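Local coordinates for extracellular solute-binding protein family 5 (PDB 4ONY) that probably binds peptides or similar solutes in the periplasm and delivers them to an ABC transporter for import, at residues A[140-145]-A[195-200]; A[311-316]-A[558-563]; A[335-340]-A[349-354]. All blocks are in the same frame, centred on the assembly; numbering follows the deposited sequence.

Contact 1 (A[140-145]-A[195-200]); sequences YDILTE and HAINRD
Arg199 reaches from a loop to helix 133-146 and meets two acidic side chains there, Asp141 and Glu145. They sit four residues apart, one helical turn, on the same flank of the helix. The arginine holds Asp141 end-on with two nitrogens. NH1 of Arg199 donates to OD2 of Asp141 at 2.8 Å, and NH2 of Arg199 donates to OD1 of Asp141 at 3.1 Å. Both carboxylate oxygens lie close to the guanidinium plane, but the nitrogens approach them from above the carboxylate plane, and the two planes are 50° apart. The second N-H of Arg199 NH2 goes to OE1 of Glu145, at 2.6 Å and nearly straight (172°). Here the two flat groups are almost coplanar. NE of Arg199 adds a weak bond to the same OE1 at 3.3 Å. NH2 therefore serves both acids, and every guanidinium nitrogen has an acidic partner. The arginine chain gets there by staying extended from CG to NE. Its aliphatic part runs past Ile142, whose CD1 lies 3.9 Å from CG of Arg199. The same CD1 of Ile142 touches CG2 of Ile197 at 4.1 Å, a small apolar patch next to the salt bridges. Ile142 also packs on Phe202 further along the loop. The backbone of the loop is held too, since O of Arg199 accepts from NZ of Lys146. Within the helix, O of Tyr140 accepts from both N and OG1 of Thr144. The arrangement is a surface salt-bridge network, with an i, i+4 acidic pair on a helix sharing one loop arginine.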
loop_
_atom_site.group_PDB
_atom_site.type_symbol
_atom_site.label_atom_id
_atom_site.label_comp_id
_atom_site.label_asym_id
_atom_site.label_seq_id
_atom_site.Cartn_x
_atom_site.Cartn_y
_atom_site.Cartn_z
ATOM N N TYR A 140 2.258 -23.689 11.444
ATOM C CA TYR A 140 2.888 -23.890 10.107
ATOM C C TYR A 140 2.383 -25.185 9.454
ATOM O O TYR A 140 2.206 -25.252 8.214
ATOM C CB TYR A 140 4.425 -23.794 10.160
ATOM C CG TYR A 140 4.809 -22.349 10.319
ATOM C CD1 TYR A 140 4.732 -21.728 11.545
ATOM C CD2 TYR A 140 5.148 -21.572 9.213
ATOM C CE1 TYR A 140 4.990 -20.368 11.685
ATOM C CE2 TYR A 140 5.413 -20.218 9.333
ATOM C CZ TYR A 140 5.341 -19.604 10.572
ATOM O OH TYR A 140 5.583 -18.228 10.697
ATOM N N ASP A 141 2.156 -26.199 10.276
ATOM C CA ASP A 141 1.544 -27.457 9.798
ATOM C C ASP A 141 0.132 -27.181 9.165
ATOM O O ASP A 141 -0.074 -27.376 7.942
ATOM C CB ASP A 141 1.466 -28.450 10.974
ATOM C CG ASP A 141 0.810 -29.774 10.594
ATOM O OD1 ASP A 141 0.685 -30.081 9.410
ATOM O OD2 ASP A 141 0.383 -30.485 11.502
ATOM N N ILE A 142 -0.793 -26.647 9.963
ATOM C CA ILE A 142 -2.151 -26.514 9.489
ATOM C C ILE A 142 -2.330 -25.483 8.368
ATOM O O ILE A 142 -3.134 -25.698 7.485
ATOM C CB ILE A 142 -3.157 -26.265 10.634
ATOM C CG1 ILE A 142 -4.584 -26.506 10.137
ATOM C CG2 ILE A 142 -3.052 -24.865 11.201
ATOM C CD1 ILE A 142 -5.626 -26.409 11.235
ATOM N N LEU A 143 -1.587 -24.375 8.393
ATOM C CA LEU A 143 -1.699 -23.369 7.351
ATOM C C LEU A 143 -1.105 -23.828 6.025
ATOM O O LEU A 143 -1.620 -23.468 4.979
ATOM C CB LEU A 143 -1.057 -22.060 7.768
ATOM C CG LEU A 143 -1.790 -21.304 8.856
ATOM C CD1 LEU A 143 -1.024 -20.045 9.166
ATOM C CD2 LEU A 143 -3.193 -20.918 8.358
ATOM N N THR A 144 -0.041 -24.612 6.079
ATOM C CA THR A 144 0.489 -25.237 4.907
ATOM C C THR A 144 -0.531 -26.211 4.289
ATOM O O THR A 144 -0.789 -26.187 3.088
ATOM C CB THR A 144 1.813 -25.952 5.223
ATOM O OG1 THR A 144 2.749 -24.982 5.742
ATOM C CG2 THR A 144 2.390 -26.582 3.954
ATOM N N GLU A 145 -1.152 -27.042 5.113
ATOM C CA GLU A 145 -2.114 -28.045 4.590
ATOM C C GLU A 145 -3.441 -27.388 4.130
ATOM O O GLU A 145 -4.013 -27.774 3.081
ATOM C CB GLU A 145 -2.383 -29.090 5.672
ATOM C CG GLU A 145 -3.096 -30.350 5.171
ATOM C CD GLU A 145 -3.929 -31.124 6.211
ATOM O OE1 GLU A 145 -3.691 -31.095 7.429
ATOM O OE2 GLU A 145 -4.860 -31.812 5.767
ATOM N N HIS A 195 -4.879 -25.931 20.838
ATOM C CA HIS A 195 -5.883 -26.482 21.745
ATOM C C HIS A 195 -7.288 -26.046 21.387
ATOM O O HIS A 195 -8.216 -26.725 21.756
ATOM C CB HIS A 195 -5.634 -26.080 23.192
ATOM C CG HIS A 195 -6.019 -24.660 23.491
ATOM N ND1 HIS A 195 -5.204 -23.593 23.179
ATOM C CD2 HIS A 195 -7.126 -24.137 24.072
ATOM C CE1 HIS A 195 -5.804 -22.474 23.550
ATOM N NE2 HIS A 195 -6.959 -22.780 24.114
ATOM N N ALA A 196 -7.452 -24.951 20.677
ATOM C CA ALA A 196 -8.780 -24.410 20.425
ATOM C C ALA A 196 -9.313 -24.630 19.015
ATOM O O ALA A 196 -10.387 -24.128 18.709
ATOM C CB ALA A 196 -8.780 -22.919 20.709
ATOM N N ILE A 197 -8.544 -25.254 18.128
ATOM C CA ILE A 197 -8.955 -25.387 16.743
ATOM C C ILE A 197 -9.296 -26.861 16.463
ATOM O O ILE A 197 -8.513 -27.752 16.743
ATOM C CB ILE A 197 -7.862 -24.868 15.801
ATOM C CG1 ILE A 197 -7.910 -23.355 15.768
ATOM C CG2 ILE A 197 -8.056 -25.388 14.384
ATOM C CD1 ILE A 197 -6.675 -22.701 15.207
ATOM N N ASN A 198 -10.455 -27.083 15.888
ATOM C CA ASN A 198 -10.827 -28.414 15.353
ATOM C C ASN A 198 -10.273 -28.466 13.959
ATOM O O ASN A 198 -10.756 -27.793 13.069
ATOM C CB ASN A 198 -12.349 -28.612 15.307
ATOM C CG ASN A 198 -12.768 -29.962 14.714
ATOM O OD1 ASN A 198 -12.124 -30.537 13.838
ATOM N ND2 ASN A 198 -13.871 -30.477 15.212
ATOM N N ARG A 199 -9.276 -29.299 13.779
ATOM C CA ARG A 199 -8.590 -29.391 12.528
ATOM C C ARG A 199 -9.472 -29.819 11.363
ATOM O O ARG A 199 -9.255 -29.396 10.220
ATOM C CB ARG A 199 -7.429 -30.355 12.681
ATOM C CG ARG A 199 -6.413 -30.194 11.583
ATOM C CD ARG A 199 -5.214 -31.072 11.834
ATOM N NE ARG A 199 -4.342 -30.975 10.667
ATOM C CZ ARG A 199 -3.046 -30.672 10.707
ATOM N NH1 ARG A 199 -2.418 -30.524 11.867
ATOM N NH2 ARG A 199 -2.368 -30.576 9.567
ATOM N N ASP A 200 -10.424 -30.699 11.644
ATOM C CA ASP A 200 -11.295 -31.206 10.595
ATOM C C ASP A 200 -12.174 -30.092 10.084
ATOM O O ASP A 200 -12.399 -30.022 8.887
ATOM C CB ASP A 200 -12.177 -32.332 11.083
ATOM C CG ASP A 200 -11.386 -33.561 11.441
ATOM O OD1 ASP A 200 -10.277 -33.719 10.901
ATOM O OD2 ASP A 200 -11.867 -34.360 12.281
#

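Contact 2 (A[311-316]-A[558-563]); sequences LGFVFN and VPLYHL
Leu560 fills the hollow beside Gly312, between the side chains of Leu311 and Phe313. CG of Leu560 rests 3.8 Å from CA of Gly312, on the face of the strand that carries Phe313. Its two methyls then part. CD1 of Leu560 meets CG of Leu311 at 4.0 Å and also lies over one face of the Phe313 ring, toward the rim. CD2 of Leu560 meets CE2 of Phe313 at 3.8 Å. Val558 makes the next bump. Its CB packs against CB of Phe313, and its CG2 comes within 3.5 Å of CE2 of Phe315, obliquely to that ring. CG2 stands anti to the carbonyl carbon, which carries this methyl to Phe315. At the other end, CD2 of Leu311 lies alongside the Tyr561 ring, the two side chains pointing the same way. The backbones run antiparallel. Phe313 and Val558 form a hydrogen-bonded pair, with Val558 N to Phe313 O at 2.7 Å and Phe313 N to Val558 O at 3.0 Å. Gly312 and Pro559 are the neighbouring non-hydrogen-bonded pair, with CA atoms 4.3 Å apart. N of Leu560 donates to O of Leu311. Past this point a water joins N of Leu311 to O of Tyr561. Helix 443-458 packs over Phe313, Val558 and Tyr561: Tyr452 stacks on Phe313 and touches Val558, while Ile448 touches Phe313 and Tyr561. Across the two strands the polar contacts are thus backbone and water bonds, and the side chains meet through hydrocarbon and aromatic surface alone. The chemistry implies a buried hydrophobic seam, with its direction and register set by main-chain hydrogen bonds.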
loop_
_atom_site.group_PDB
_atom_site.type_symbol
_atom_site.label_atom_id
_atom_site.label_comp_id
_atom_site.label_asym_id
_atom_site.label_seq_id
_atom_site.Cartn_x
_atom_site.Cartn_y
_atom_site.Cartn_z
ATOM N N LEU A 311 -1.392 6.944 -9.648
ATOM C CA LEU A 311 -2.493 6.901 -10.573
ATOM C C LEU A 311 -1.961 7.596 -11.837
ATOM O O LEU A 311 -1.441 8.702 -11.768
ATOM C CB LEU A 311 -3.723 7.664 -10.036
ATOM C CG LEU A 311 -4.910 7.804 -10.980
ATOM C CD1 LEU A 311 -5.527 6.451 -11.328
ATOM C CD2 LEU A 311 -5.989 8.674 -10.367
ATOM N N GLY A 312 -2.126 6.964 -12.986
ATOM C CA GLY A 312 -1.678 7.557 -14.241
ATOM C C GLY A 312 -2.355 6.981 -15.442
ATOM O O GLY A 312 -2.961 5.895 -15.347
ATOM N N PHE A 313 -2.236 7.670 -16.593
ATOM C CA PHE A 313 -2.586 7.045 -17.855
ATOM C C PHE A 313 -1.425 6.161 -18.221
ATOM O O PHE A 313 -0.271 6.542 -18.015
ATOM C CB PHE A 313 -2.827 8.058 -18.953
ATOM C CG PHE A 313 -4.041 8.893 -18.771
ATOM C CD1 PHE A 313 -5.304 8.366 -18.992
ATOM C CD2 PHE A 313 -3.935 10.237 -18.442
ATOM C CE1 PHE A 313 -6.439 9.141 -18.876
ATOM C CE2 PHE A 313 -5.093 11.033 -18.342
ATOM C CZ PHE A 313 -6.344 10.474 -18.562
ATOM N N VAL A 314 -1.714 4.960 -18.690
ATOM C CA VAL A 314 -0.727 3.971 -19.034
ATOM C C VAL A 314 -0.689 3.750 -20.522
ATOM O O VAL A 314 -1.707 3.477 -21.135
ATOM C CB VAL A 314 -0.995 2.621 -18.347
ATOM C CG1 VAL A 314 0.143 1.664 -18.645
ATOM C CG2 VAL A 314 -1.034 2.785 -16.826
ATOM N N PHE A 315 0.476 3.911 -21.125
ATOM C CA PHE A 315 0.671 3.623 -22.539
ATOM C C PHE A 315 0.964 2.135 -22.703
ATOM O O PHE A 315 1.918 1.626 -22.096
ATOM C CB PHE A 315 1.909 4.351 -23.092
ATOM C CG PHE A 315 1.823 5.876 -23.083
ATOM C CD1 PHE A 315 1.144 6.550 -24.102
ATOM C CD2 PHE A 315 2.489 6.594 -22.120
ATOM C CE1 PHE A 315 1.085 7.947 -24.133
ATOM C CE2 PHE A 315 2.430 7.992 -22.120
ATOM C CZ PHE A 315 1.725 8.658 -23.135
ATOM N N ASN A 316 0.199 1.440 -23.547
ATOM C CA ASN A 316 0.604 0.082 -23.953
ATOM C C ASN A 316 1.697 0.118 -25.019
ATOM O O ASN A 316 1.416 0.184 -26.212
ATOM C CB ASN A 316 -0.570 -0.751 -24.468
ATOM C CG ASN A 316 -0.209 -2.210 -24.678
ATOM O OD1 ASN A 316 0.929 -2.625 -24.457
ATOM N ND2 ASN A 316 -1.190 -3.002 -25.148
ATOM N N VAL A 558 1.594 8.507 -17.749
ATOM C CA VAL A 558 1.428 9.950 -17.605
ATOM C C VAL A 558 0.929 10.081 -16.161
ATOM O O VAL A 558 -0.210 9.754 -15.863
ATOM C CB VAL A 558 0.363 10.529 -18.528
ATOM C CG1 VAL A 558 0.274 12.036 -18.364
ATOM C CG2 VAL A 558 0.643 10.138 -19.987
ATOM N N PRO A 559 1.798 10.512 -15.258
ATOM C CA PRO A 559 1.421 10.516 -13.845
ATOM C C PRO A 559 0.340 11.579 -13.591
ATOM O O PRO A 559 0.428 12.706 -14.109
ATOM C CB PRO A 559 2.749 10.816 -13.151
ATOM C CG PRO A 559 3.509 11.676 -14.126
ATOM C CD PRO A 559 3.115 11.141 -15.497
ATOM N N LEU A 560 -0.663 11.244 -12.775
ATOM C CA LEU A 560 -1.786 12.138 -12.554
ATOM C C LEU A 560 -1.635 12.846 -11.221
ATOM O O LEU A 560 -0.860 13.799 -11.146
ATOM C CB LEU A 560 -3.104 11.371 -12.703
ATOM C CG LEU A 560 -3.412 10.939 -14.141
ATOM C CD1 LEU A 560 -4.657 10.052 -14.282
ATOM C CD2 LEU A 560 -3.527 12.155 -15.036
ATOM N N TYR A 561 -2.313 12.381 -10.164
ATOM C CA TYR A 561 -2.439 13.150 -8.959
ATOM C C TYR A 561 -2.848 12.299 -7.767
ATOM O O TYR A 561 -3.287 11.150 -7.906
ATOM C CB TYR A 561 -3.455 14.292 -9.171
ATOM C CG TYR A 561 -4.705 13.805 -9.871
ATOM C CD1 TYR A 561 -5.643 13.023 -9.204
ATOM C CD2 TYR A 561 -4.907 14.078 -11.185
ATOM C CE1 TYR A 561 -6.765 12.539 -9.858
ATOM C CE2 TYR A 561 -6.028 13.638 -11.822
ATOM C CZ TYR A 561 -6.945 12.864 -11.164
ATOM O OH TYR A 561 -8.038 12.434 -11.852
ATOM N N HIS A 562 -2.671 12.882 -6.601
ATOM C CA HIS A 562 -2.884 12.219 -5.328
ATOM C C HIS A 562 -3.266 13.288 -4.323
ATOM O O HIS A 562 -3.050 14.503 -4.567
ATOM C CB HIS A 562 -1.579 11.529 -4.872
ATOM C CG HIS A 562 -0.477 12.482 -4.552
ATOM N ND1 HIS A 562 0.302 13.083 -5.525
ATOM C CD2 HIS A 562 -0.057 12.998 -3.375
ATOM C CE1 HIS A 562 1.128 13.953 -4.966
ATOM N NE2 HIS A 562 0.943 13.908 -3.661
ATOM N N LEU A 563 -3.767 12.858 -3.181
ATOM C CA LEU A 563 -4.134 13.783 -2.113
ATOM C C LEU A 563 -2.920 14.013 -1.235
ATOM O O LEU A 563 -2.381 13.092 -0.740
ATOM C CB LEU A 563 -5.287 13.180 -1.283
ATOM C CG LEU A 563 -6.638 13.187 -1.994
ATOM C CD1 LEU A 563 -7.671 12.537 -1.113
ATOM C CD2 LEU A 563 -7.064 14.605 -2.360
HETATM O O HOH W 1 -0.819 9.314 -7.790
#

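Contact 3 (A[335-340]-A[349-354]); sequences FDFEWA and YRRTQS
Phe337 packs against Arg351 and the chain before it, and this van der Waals packing is the larger part of the meeting. CD of Arg351 lies 3.5 Å from both CB and CG of Phe337. The backbone of Arg351 follows the same ring, with CA over one face toward the rim and N at 3.5 Å from CE2 of Phe337. At the far end of the ring, CZ of Phe337 touches CB of Tyr349 at 3.8 Å, and O of Tyr349 sits at the ring edge. The bend of Arg351 at chi2 (70°) brings its CD against Phe337 before the guanidinium continues toward Phe335. There CD2 of Phe335 lies over one guanidinium face, 3.9 Å from NH2 of Arg351. The ring and guanidinium planes are 79° apart, so the two groups are not stacked flat.

Polar links across the contact run through water. One water donates to O of Phe335 and accepts from NH1 of Arg351. Another lies between NH1 of Arg351 and OE2 of Glu338, which are themselves 5.3 Å apart. The direct partner of NH2 of Arg351 is O of Pro559 on strand 557-562, and NE gives a weak bond to O of Leu560.

Local bonds shape each segment. OD1 of Asp336 accepts from N of Trp339 at 2.9 Å, and OD1 also accepts from Thr397. NE of Arg350 turns back to O of Tyr349. The arrangement is an N-capped helix start, with Asp336 as N-cap, packed against the short edge strand 350-351 of a mixed sheet.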
loop_
_atom_site.group_PDB
_atom_site.type_symbol
_atom_site.label_atom_id
_atom_site.label_comp_id
_atom_site.label_asym_id
_atom_site.label_seq_id
_atom_site.Cartn_x
_atom_site.Cartn_y
_atom_site.Cartn_z
ATOM N N PHE A 335 -1.249 16.603 -20.876
ATOM C CA PHE A 335 -2.210 16.574 -19.812
ATOM C C PHE A 335 -2.129 17.878 -18.966
ATOM O O PHE A 335 -1.047 18.245 -18.487
ATOM C CB PHE A 335 -2.051 15.381 -18.921
ATOM C CG PHE A 335 -3.045 15.397 -17.770
ATOM C CD1 PHE A 335 -4.389 15.236 -18.020
ATOM C CD2 PHE A 335 -2.623 15.632 -16.465
ATOM C CE1 PHE A 335 -5.308 15.304 -17.000
ATOM C CE2 PHE A 335 -3.540 15.686 -15.443
ATOM C CZ PHE A 335 -4.876 15.532 -15.711
ATOM N N ASP A 336 -3.250 18.594 -18.854
ATOM C CA ASP A 336 -3.300 19.862 -18.104
ATOM C C ASP A 336 -3.847 19.613 -16.719
ATOM O O ASP A 336 -5.050 19.659 -16.492
ATOM C CB ASP A 336 -4.105 20.927 -18.852
ATOM C CG ASP A 336 -3.993 22.294 -18.213
ATOM O OD1 ASP A 336 -3.627 22.377 -17.013
ATOM O OD2 ASP A 336 -4.294 23.291 -18.923
ATOM N N PHE A 337 -2.939 19.321 -15.785
ATOM C CA PHE A 337 -3.354 19.035 -14.444
ATOM C C PHE A 337 -3.968 20.261 -13.767
ATOM O O PHE A 337 -4.930 20.136 -12.996
ATOM C CB PHE A 337 -2.226 18.514 -13.557
ATOM C CG PHE A 337 -2.618 18.428 -12.104
ATOM C CD1 PHE A 337 -3.623 17.567 -11.704
ATOM C CD2 PHE A 337 -2.019 19.223 -11.150
ATOM C CE1 PHE A 337 -4.031 17.505 -10.365
ATOM C CE2 PHE A 337 -2.396 19.147 -9.798
ATOM C CZ PHE A 337 -3.399 18.278 -9.406
ATOM N N GLU A 338 -3.388 21.425 -13.997
ATOM C CA GLU A 338 -3.816 22.609 -13.267
ATOM C C GLU A 338 -5.250 22.981 -13.642
ATOM O O GLU A 338 -6.056 23.325 -12.771
ATOM C CB GLU A 338 -2.852 23.776 -13.455
ATOM C CG GLU A 338 -1.514 23.622 -12.728
ATOM C CD GLU A 338 -0.664 22.484 -13.260
ATOM O OE1 GLU A 338 -0.552 22.348 -14.500
ATOM O OE2 GLU A 338 -0.092 21.701 -12.428
ATOM N N TRP A 339 -5.599 22.834 -14.906
ATOM C CA TRP A 339 -6.994 23.002 -15.288
ATOM C C TRP A 339 -7.900 22.000 -14.567
ATOM O O TRP A 339 -8.967 22.363 -14.031
ATOM C CB TRP A 339 -7.196 22.876 -16.801
ATOM C CG TRP A 339 -8.636 23.168 -17.191
ATOM C CD1 TRP A 339 -9.164 24.406 -17.500
ATOM C CD2 TRP A 339 -9.732 22.239 -17.254
ATOM N NE1 TRP A 339 -10.519 24.298 -17.752
ATOM C CE2 TRP A 339 -10.898 22.986 -17.613
ATOM C CE3 TRP A 339 -9.858 20.866 -17.025
ATOM C CZ2 TRP A 339 -12.176 22.385 -17.730
ATOM C CZ3 TRP A 339 -11.134 20.259 -17.147
ATOM C CH2 TRP A 339 -12.265 21.025 -17.505
ATOM N N ALA A 340 -7.511 20.724 -14.576
ATOM C CA ALA A 340 -8.339 19.677 -14.016
ATOM C C ALA A 340 -8.518 19.879 -12.511
ATOM O O ALA A 340 -9.628 19.719 -11.947
ATOM C CB ALA A 340 -7.737 18.314 -14.304
ATOM N N TYR A 349 -6.174 18.273 -5.112
ATOM C CA TYR A 349 -5.114 17.351 -5.445
ATOM C C TYR A 349 -3.760 18.058 -5.640
ATOM O O TYR A 349 -3.677 19.286 -5.788
ATOM C CB TYR A 349 -5.445 16.557 -6.707
ATOM C CG TYR A 349 -6.476 15.470 -6.593
ATOM C CD1 TYR A 349 -6.250 14.362 -5.829
ATOM C CD2 TYR A 349 -7.653 15.526 -7.308
ATOM C CE1 TYR A 349 -7.172 13.338 -5.722
ATOM C CE2 TYR A 349 -8.579 14.520 -7.229
ATOM C CZ TYR A 349 -8.331 13.433 -6.431
ATOM O OH TYR A 349 -9.244 12.456 -6.363
ATOM N N ARG A 350 -2.709 17.260 -5.608
ATOM C CA ARG A 350 -1.384 17.667 -5.953
ATOM C C ARG A 350 -0.900 16.734 -7.030
ATOM O O ARG A 350 -1.208 15.523 -7.041
ATOM C CB ARG A 350 -0.436 17.609 -4.722
ATOM C CG ARG A 350 0.433 18.865 -4.514
ATOM C CD ARG A 350 -0.107 19.933 -3.493
ATOM N NE ARG A 350 -1.489 20.388 -3.777
ATOM C CZ ARG A 350 -2.188 21.321 -3.095
ATOM N NH1 ARG A 350 -3.447 21.589 -3.429
ATOM N NH2 ARG A 350 -1.661 21.977 -2.071
ATOM N N ARG A 351 -0.071 17.278 -7.912
ATOM C CA ARG A 351 0.428 16.514 -9.040
ATOM C C ARG A 351 1.354 15.389 -8.561
ATOM O O ARG A 351 2.226 15.606 -7.730
ATOM C CB ARG A 351 1.239 17.422 -9.989
ATOM C CG ARG A 351 1.586 16.732 -11.318
ATOM C CD ARG A 351 0.370 16.523 -12.217
ATOM N NE ARG A 351 0.604 15.587 -13.328
ATOM C CZ ARG A 351 0.945 15.934 -14.594
ATOM N NH1 ARG A 351 1.121 17.192 -14.950
ATOM N NH2 ARG A 351 1.086 14.990 -15.506
ATOM N N THR A 352 1.185 14.204 -9.114
ATOM C CA THR A 352 2.080 13.088 -8.827
ATOM C C THR A 352 3.201 13.147 -9.863
ATOM O O THR A 352 2.955 13.319 -11.054
ATOM C CB THR A 352 1.323 11.749 -8.938
ATOM O OG1 THR A 352 0.309 11.665 -7.915
ATOM C CG2 THR A 352 2.286 10.597 -8.805
ATOM N N GLN A 353 4.423 12.994 -9.413
ATOM C CA GLN A 353 5.584 13.040 -10.296
ATOM C C GLN A 353 6.457 11.738 -10.288
ATOM O O GLN A 353 7.081 11.466 -11.259
ATOM C CB GLN A 353 6.493 14.203 -9.881
ATOM C CG GLN A 353 5.805 15.553 -9.772
ATOM C CD GLN A 353 6.800 16.641 -9.456
ATOM O OE1 GLN A 353 7.616 17.012 -10.255
ATOM N NE2 GLN A 353 6.796 17.064 -8.231
ATOM N N SER A 354 6.513 11.029 -9.167
ATOM C CA SER A 354 7.391 9.880 -8.952
ATOM C C SER A 354 6.541 8.631 -8.691
ATOM O O SER A 354 5.435 8.749 -8.154
ATOM C CB SER A 354 8.217 10.144 -7.693
ATOM O OG SER A 354 8.975 9.019 -7.244
HETATM O O HOH W 2 1.391 17.498 -17.688
HETATM O O HOH W 3 1.572 19.744 -13.182
#

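Contacts 2 and 3 are neighbours, with centres 9 Å apart, and share one mixed sheet. Strand 557-562 lies between 310-315 and the edge strand 350-351, so it pairs on both sides. Besides the arginine bond to Pro559, a second side chain of contact 3 reaches this strand: OG1 of Thr352 lies 2.8 Å from ND1 of His562, a probable hydrogen bond. Phe335 also packs on Val558 and Leu560. Contact 1 stands apart, across the centre of the chain, about 33 Å from either at the nearest atoms. The P4G molecule is bound by other residues, Gln222, Gln225, Arg226, Tyr256 and Tyr257, and none belongs to these contacts.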